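Local structure of 5-dehydro-2-deoxygluconokinase (2QCV) at residues I52-K56 with L57-A61; S78-G82 with V83-T87; E187-A190 with V191-L195. The protein probably phosphorylates 5-dehydro-2-deoxy-D-gluconate with ATP, a step of myo-inositol breakdown, as a member of the PfkB carbohydrate kinase family. All blocks are in the same frame, centred on the assembly; numbering follows the deposited sequence.

Interaction 1: I52-K56 with L57-A61; sequences IGSSK and LGLKA
Leu59 and Gly58 turn back onto Ser54 and Ser55 in a Schellman motif that ends helix 46-56. Leu59 N bonds to Ser54 O at 3.0 Å, with the donor tilted 33° from the carbonyl plane. Gly58 N reaches Ser55 O at 2.9 Å from well above that carbonyl's plane. Leu57 N still makes a helical bond to Gly53 O. Gly58 has positive phi (96°), where a CB would jam against the carbonyl oxygen of Leu57.

Leu59 meets Ser54 with its side chain. Its CG lies anti to its own carbonyl carbon (chi1 -62°), which lays the branch along the last turn. CD1 then touches Ser54 CB at 3.9 Å, and CB rests against Ser54 O. Leu57 CG rests 3.4 Å from Gly53 O, the acceptor of its own N-H.

Further out, Tyr281 of helix 271-284 packs on both leucines, and Leu57 also meets Val316 and Ile319 of helix 316-325. Ser54 OG turns back to Ile50 O, Ser55 OG hydrogen-bonds to Val83 O, and Lys56 NZ bonds to Met313 O. The reversal leads the chain into strand 61-67 of the large sheet of this ribokinase-like fold. One water ties its two ends together. It donates to Ser55 OG and Leu59 O and accepts from Ala61 N at 2.9 Å.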
loop_
_atom_site.group_PDB
_atom_site.type_symbol
_atom_site.label_atom_id
_atom_site.label_comp_id
_atom_site.label_asym_id
_atom_site.label_seq_id
_atom_site.Cartn_x
_atom_site.Cartn_y
_atom_site.Cartn_z
ATOM N N ILE A 52 32.693 -7.274 4.777
ATOM C CA ILE A 52 33.233 -7.799 6.033
ATOM C C ILE A 52 34.299 -8.866 5.745
ATOM O O ILE A 52 35.399 -8.888 6.344
ATOM C CB ILE A 52 32.122 -8.387 6.906
ATOM C CG1 ILE A 52 31.137 -7.293 7.392
ATOM C CG2 ILE A 52 32.734 -9.106 8.161
ATOM C CD1 ILE A 52 29.786 -7.838 8.009
ATOM N N GLY A 53 34.009 -9.759 4.804
ATOM C CA GLY A 53 35.003 -10.738 4.397
ATOM C C GLY A 53 36.256 -10.097 3.803
ATOM O O GLY A 53 37.386 -10.525 4.047
ATOM N N SER A 54 36.069 -9.085 2.974
ATOM C CA SER A 54 37.170 -8.368 2.382
ATOM C C SER A 54 38.062 -7.715 3.434
ATOM O O SER A 54 39.294 -7.747 3.305
ATOM C CB SER A 54 36.661 -7.282 1.411
ATOM O OG SER A 54 35.997 -7.890 0.307
ATOM N N SER A 55 37.449 -7.127 4.459
ATOM C CA SER A 55 38.218 -6.447 5.510
ATOM C C SER A 55 39.045 -7.465 6.267
ATOM O O SER A 55 40.177 -7.200 6.609
ATOM C CB SER A 55 37.312 -5.694 6.489
ATOM O OG SER A 55 38.094 -4.801 7.263
ATOM N N LYS A 56 38.470 -8.645 6.502
ATOM C CA LYS A 56 39.170 -9.733 7.179
ATOM C C LYS A 56 40.406 -10.168 6.379
ATOM O O LYS A 56 41.414 -10.512 6.971
ATOM C CB LYS A 56 38.201 -10.890 7.454
ATOM C CG LYS A 56 38.808 -12.219 7.963
ATOM C CD LYS A 56 39.264 -12.153 9.413
ATOM C CE LYS A 56 38.923 -13.428 10.194
ATOM N NZ LYS A 56 39.745 -14.587 9.784
ATOM N N LEU A 57 40.356 -10.097 5.050
ATOM C CA LEU A 57 41.535 -10.332 4.202
ATOM C C LEU A 57 42.519 -9.171 4.127
ATOM O O LEU A 57 43.564 -9.306 3.531
ATOM C CB LEU A 57 41.151 -10.707 2.773
ATOM C CG LEU A 57 40.161 -11.854 2.680
ATOM C CD1 LEU A 57 39.823 -12.169 1.214
ATOM C CD2 LEU A 57 40.671 -13.086 3.435
ATOM N N GLY A 58 42.187 -8.052 4.738
ATOM C CA GLY A 58 43.047 -6.889 4.750
ATOM C C GLY A 58 42.741 -5.846 3.693
ATOM O O GLY A 58 43.506 -4.912 3.540
ATOM N N LEU A 59 41.639 -5.975 2.952
ATOM C CA LEU A 59 41.288 -4.920 1.981
ATOM C C LEU A 59 40.658 -3.773 2.740
ATOM O O LEU A 59 40.094 -3.995 3.811
ATOM C CB LEU A 59 40.309 -5.434 0.936
ATOM C CG LEU A 59 40.794 -6.603 0.022
ATOM C CD1 LEU A 59 39.708 -6.989 -0.948
ATOM C CD2 LEU A 59 42.043 -6.266 -0.717
ATOM N N LYS A 60 40.741 -2.571 2.180
ATOM C CA LYS A 60 40.063 -1.399 2.736
ATOM C C LYS A 60 38.714 -1.303 2.022
ATOM O O LYS A 60 38.646 -1.074 0.810
ATOM C CB LYS A 60 40.885 -0.125 2.541
ATOM C CG LYS A 60 42.315 -0.218 3.168
ATOM N N ALA A 61 37.642 -1.454 2.800
ATOM C CA ALA A 61 36.292 -1.499 2.281
ATOM C C ALA A 61 35.403 -0.401 2.858
ATOM O O ALA A 61 35.571 0.056 4.008
ATOM C CB ALA A 61 35.668 -2.892 2.533
HETATM O O HOH W 1 37.964 -2.555 5.420
#

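Interaction 2: S78-G82 with V83-T87; sequences SYMRG and VGVDT
Tyr79 and Val83 meet through a CH-pi contact at the end of helix 71-82. Tyr79 CB leaves the helix pointing away from the loop, with CG anti to the backbone N (chi1 -177°). The ring reaches outward and on toward the helix end, where its far half meets Val83. CE2 lies near both methyls of Val83. CZ is 3.8 Å from CG1, and OH is 3.9 Å from the same methyl. CG1 sits over one face of the ring, 4.2 Å from its centroid and 27° off the normal. With a serine in place of Tyr79, Val83 CG1 would probably lose the ring face it rests on, and Ile52 a neighbour.

Val83 N bonds to Tyr79 O at 3.0 Å. Its second bond, to Met80 O, is weak. Gly84, with positive phi, is the C-prime residue of a Schellman motif: Val85 N bonds to Met80 O at 2.9 Å, and Gly84 N to Arg81 O at 3.1 Å. A water donates to both Arg81 O and Val85 O.

Beyond the turn, Thr87 CG2 packs on selenomethionine Met80 CB at 3.9 Å. Thr87 OG1 lies at the edge of the Arg81 guanidinium, near its plane. Glu77 OE2 holds both groups, by a salt bridge to Arg81 NE and a hydrogen bond to Thr87 OG1. Helix 46-56 covers the inner side: Ile52 touches Tyr79, and Val51 touches both Met80 and Val85. The loop runs on to strand 90-92, an outermost strand of the large sheet within this chain.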
loop_
_atom_site.group_PDB
_atom_site.type_symbol
_atom_site.label_atom_id
_atom_site.label_comp_id
_atom_site.label_asym_id
_atom_site.label_seq_id
_atom_site.Cartn_x
_atom_site.Cartn_y
_atom_site.Cartn_z
ATOM N N SER A 78 28.058 -0.608 14.188
ATOM C CA SER A 78 29.132 -0.807 15.136
ATOM C C SER A 78 29.999 -2.013 14.810
ATOM O O SER A 78 31.227 -1.955 14.965
ATOM C CB SER A 78 28.565 -0.898 16.552
ATOM O OG SER A 78 27.887 0.312 16.843
ATOM N N TYR A 79 29.367 -3.104 14.372
ATOM C CA TYR A 79 30.081 -4.302 13.971
ATOM C C TYR A 79 30.958 -4.051 12.734
ATOM O O TYR A 79 32.146 -4.390 12.715
ATOM C CB TYR A 79 29.115 -5.459 13.659
ATOM C CG TYR A 79 29.890 -6.718 13.327
ATOM C CD1 TYR A 79 30.357 -7.551 14.329
ATOM C CD2 TYR A 79 30.219 -7.030 12.024
ATOM C CE1 TYR A 79 31.111 -8.677 14.029
ATOM C CE2 TYR A 79 30.973 -8.144 11.721
ATOM C CZ TYR A 79 31.423 -8.958 12.735
ATOM O OH TYR A 79 32.156 -10.081 12.418
HETATM N N MSE A 80 30.363 -3.505 11.671
HETATM C CA MSE A 80 31.131 -3.215 10.466
HETATM C C MSE A 80 32.309 -2.288 10.746
HETATM O O MSE A 80 33.416 -2.546 10.291
HETATM C CB MSE A 80 30.189 -2.648 9.401
HETATM C CG MSE A 80 29.183 -3.688 8.976
HETATM SE SE MSE A 80 27.957 -3.022 7.568
HETATM C CE MSE A 80 29.083 -3.533 6.114
ATOM N N ARG A 81 32.079 -1.223 11.510
ATOM C CA ARG A 81 33.134 -0.317 11.906
ATOM C C ARG A 81 34.212 -1.046 12.711
ATOM O O ARG A 81 35.412 -0.839 12.508
ATOM C CB ARG A 81 32.572 0.836 12.729
ATOM C CG ARG A 81 33.656 1.792 13.228
ATOM C CD ARG A 81 33.098 3.138 13.552
ATOM N NE ARG A 81 31.859 3.036 14.308
ATOM C CZ ARG A 81 31.770 2.814 15.611
ATOM N NH1 ARG A 81 32.857 2.682 16.357
ATOM N NH2 ARG A 81 30.568 2.722 16.174
ATOM N N GLY A 82 33.778 -1.926 13.597
ATOM C CA GLY A 82 34.701 -2.654 14.457
ATOM C C GLY A 82 35.570 -3.629 13.691
ATOM O O GLY A 82 36.646 -3.949 14.153
ATOM N N VAL A 83 35.117 -4.134 12.536
ATOM C CA VAL A 83 35.954 -4.999 11.715
ATOM C C VAL A 83 36.685 -4.247 10.584
ATOM O O VAL A 83 37.322 -4.865 9.716
ATOM C CB VAL A 83 35.200 -6.220 11.126
ATOM C CG1 VAL A 83 34.663 -7.040 12.219
ATOM C CG2 VAL A 83 34.077 -5.802 10.142
ATOM N N GLY A 84 36.588 -2.917 10.597
ATOM C CA GLY A 84 37.454 -2.079 9.780
ATOM C C GLY A 84 36.780 -1.627 8.494
ATOM O O GLY A 84 37.446 -1.079 7.618
ATOM N N VAL A 85 35.470 -1.828 8.367
ATOM C CA VAL A 85 34.740 -1.306 7.197
ATOM C C VAL A 85 34.408 0.166 7.454
ATOM O O VAL A 85 33.995 0.509 8.546
ATOM C CB VAL A 85 33.451 -2.108 6.896
ATOM C CG1 VAL A 85 32.711 -1.527 5.695
ATOM C CG2 VAL A 85 33.751 -3.566 6.624
ATOM N N ASP A 86 34.570 1.039 6.456
ATOM C CA ASP A 86 34.127 2.433 6.581
ATOM C C ASP A 86 32.597 2.502 6.572
ATOM O O ASP A 86 31.962 2.009 5.639
ATOM C CB ASP A 86 34.689 3.271 5.440
ATOM C CG ASP A 86 34.363 4.742 5.577
ATOM O OD1 ASP A 86 33.217 5.145 5.281
ATOM O OD2 ASP A 86 35.267 5.505 5.959
ATOM N N THR A 87 32.019 3.139 7.604
ATOM C CA THR A 87 30.563 3.243 7.756
ATOM C C THR A 87 30.048 4.677 7.569
ATOM O O THR A 87 28.875 4.968 7.872
ATOM C CB THR A 87 30.111 2.691 9.134
ATOM O OG1 THR A 87 30.686 3.463 10.219
ATOM C CG2 THR A 87 30.486 1.203 9.235
HETATM O O HOH W 2 36.278 1.034 10.704
#

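Interaction 3: E187-A190 with V191-L195; sequences EETA and VYYSL
Val191 CG2 rests 3.3 Å from Glu187 O, the atom that accepts the bond from Val191 N. Val191 thus sits over the carbonyls of the preceding turn. Its other methyl, CG1, stands over the centre of the Tyr192 ring.

Ala190 contributes mainly its carbonyl. Ala190 O accepts two bonds from Ser194, from N at 2.9 Å and from OG at 2.6 Å, and the two donors come from opposite faces of the carbonyl plane. Ser194 OG stands between its own backbone N and carbonyl carbon (chi1 58°), which turns the hydroxyl back to the preceding turn. That bond gives the hydroxyl's proton a partner in a buried place.

Helix 186-199 is the crossover of a beta-alpha-beta unit, between strands 171-175 and 202-206. On this helix Thr189 CG2 lies 3.6 Å from the centroid of the Tyr193 ring, only 5° off the normal, so the methyl is centred on the face. The two side chains run alongside each other. Phe174 of strand 171-175 adds an edge-to-face ring contact to Tyr193. Tyr193 N bonds to Thr189 O at 2.9 Å.

The second subunit approaches other residues of the helix. Its Lys160 forms a salt bridge with Glu187 OE2, and its Glu156 takes a hydrogen bond with Tyr192 OH. Within the chain, Arg155 pairs with Glu188 OE2 and makes a cation-pi contact with Tyr192, while Glu188 OE1 takes a bond from Glu184 N.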
loop_
_atom_site.group_PDB
_atom_site.type_symbol
_atom_site.label_atom_id
_atom_site.label_comp_id
_atom_site.label_asym_id
_atom_site.label_seq_id
_atom_site.Cartn_x
_atom_site.Cartn_y
_atom_site.Cartn_z
ATOM N N GLU A 187 10.993 -12.643 -15.047
ATOM C CA GLU A 187 11.190 -11.746 -16.195
ATOM C C GLU A 187 11.584 -10.333 -15.733
ATOM O O GLU A 187 12.406 -9.676 -16.358
ATOM C CB GLU A 187 9.967 -11.712 -17.118
ATOM C CG GLU A 187 10.382 -11.235 -18.478
ATOM C CD GLU A 187 9.387 -11.483 -19.546
ATOM O OE1 GLU A 187 8.215 -11.782 -19.242
ATOM O OE2 GLU A 187 9.784 -11.333 -20.710
ATOM N N GLU A 188 10.993 -9.867 -14.630
ATOM C CA GLU A 188 11.395 -8.606 -14.020
ATOM C C GLU A 188 12.877 -8.635 -13.612
ATOM O O GLU A 188 13.638 -7.706 -13.893
ATOM C CB GLU A 188 10.524 -8.332 -12.793
ATOM C CG GLU A 188 10.867 -7.123 -12.006
ATOM C CD GLU A 188 10.306 -7.199 -10.585
ATOM O OE1 GLU A 188 9.990 -8.314 -10.113
ATOM O OE2 GLU A 188 10.199 -6.152 -9.959
ATOM N N THR A 189 13.282 -9.737 -12.977
ATOM C CA THR A 189 14.682 -9.908 -12.620
ATOM C C THR A 189 15.552 -9.841 -13.884
ATOM O O THR A 189 16.548 -9.141 -13.888
ATOM C CB THR A 189 14.910 -11.215 -11.796
ATOM O OG1 THR A 189 13.939 -11.275 -10.718
ATOM C CG2 THR A 189 16.343 -11.256 -11.247
ATOM N N ALA A 190 15.169 -10.542 -14.948
ATOM C CA ALA A 190 15.942 -10.548 -16.207
ATOM C C ALA A 190 16.125 -9.136 -16.780
ATOM O O ALA A 190 17.226 -8.736 -17.161
ATOM C CB ALA A 190 15.269 -11.462 -17.253
ATOM N N VAL A 191 15.061 -8.358 -16.757
ATOM C CA VAL A 191 15.117 -6.993 -17.242
ATOM C C VAL A 191 16.247 -6.184 -16.572
ATOM O O VAL A 191 17.033 -5.518 -17.243
ATOM C CB VAL A 191 13.732 -6.322 -17.106
ATOM C CG1 VAL A 191 13.843 -4.760 -17.239
ATOM C CG2 VAL A 191 12.783 -6.918 -18.134
ATOM N N TYR A 192 16.303 -6.203 -15.251
ATOM C CA TYR A 192 17.277 -5.389 -14.512
ATOM C C TYR A 192 18.669 -6.018 -14.449
ATOM O O TYR A 192 19.665 -5.324 -14.598
ATOM C CB TYR A 192 16.749 -5.086 -13.125
ATOM C CG TYR A 192 15.594 -4.120 -13.232
ATOM C CD1 TYR A 192 15.824 -2.803 -13.590
ATOM C CD2 TYR A 192 14.298 -4.538 -13.050
ATOM C CE1 TYR A 192 14.795 -1.916 -13.761
ATOM C CE2 TYR A 192 13.239 -3.657 -13.198
ATOM C CZ TYR A 192 13.506 -2.327 -13.544
ATOM O OH TYR A 192 12.492 -1.425 -13.702
ATOM N N TYR A 193 18.723 -7.329 -14.270
ATOM C CA TYR A 193 20.018 -8.030 -14.332
ATOM C C TYR A 193 20.699 -7.855 -15.675
ATOM O O TYR A 193 21.894 -7.640 -15.705
ATOM C CB TYR A 193 19.862 -9.525 -14.039
ATOM C CG TYR A 193 19.843 -9.903 -12.565
ATOM C CD1 TYR A 193 19.428 -9.003 -11.576
ATOM C CD2 TYR A 193 20.218 -11.166 -12.162
ATOM C CE1 TYR A 193 19.423 -9.366 -10.236
ATOM C CE2 TYR A 193 20.244 -11.528 -10.814
ATOM C CZ TYR A 193 19.855 -10.623 -9.869
ATOM O OH TYR A 193 19.885 -10.968 -8.543
ATOM N N SER A 194 19.991 -8.039 -16.792
ATOM C CA SER A 194 20.595 -7.847 -18.134
ATOM C C SER A 194 21.133 -6.415 -18.314
ATOM O O SER A 194 22.268 -6.201 -18.720
ATOM C CB SER A 194 19.603 -8.228 -19.238
ATOM O OG SER A 194 18.393 -7.467 -19.164
ATOM N N LEU A 195 20.320 -5.445 -17.942
ATOM C CA LEU A 195 20.651 -4.008 -18.073
ATOM C C LEU A 195 21.921 -3.677 -17.286
ATOM O O LEU A 195 22.867 -3.091 -17.830
ATOM C CB LEU A 195 19.470 -3.184 -17.533
ATOM C CG LEU A 195 19.662 -1.761 -16.956
ATOM C CD1 LEU A 195 20.219 -0.885 -18.028
ATOM C CD2 LEU A 195 18.351 -1.181 -16.401
#

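How the interactions relate
Interactions 1 and 2 are both partly buried helix ends. Their centres are 10 Å apart and they touch. Ser55 OG probably bonds to Val83 O at 2.6 Å, and Ala61 O to Asp86 N at 2.8 Å, so the loops are joined directly. Interaction 3 is a buried contact within a helix, its centre about 30 Å from that of interaction 1 and 32 Å from that of interaction 2. In the first two, glycines with positive phi make the capping turn, and a water bridges polar atoms of each. The third keeps unbroken i to i+4 bonds, and it alone meets another subunit. A methyl lies over a tyrosine ring in interactions 2 and 3.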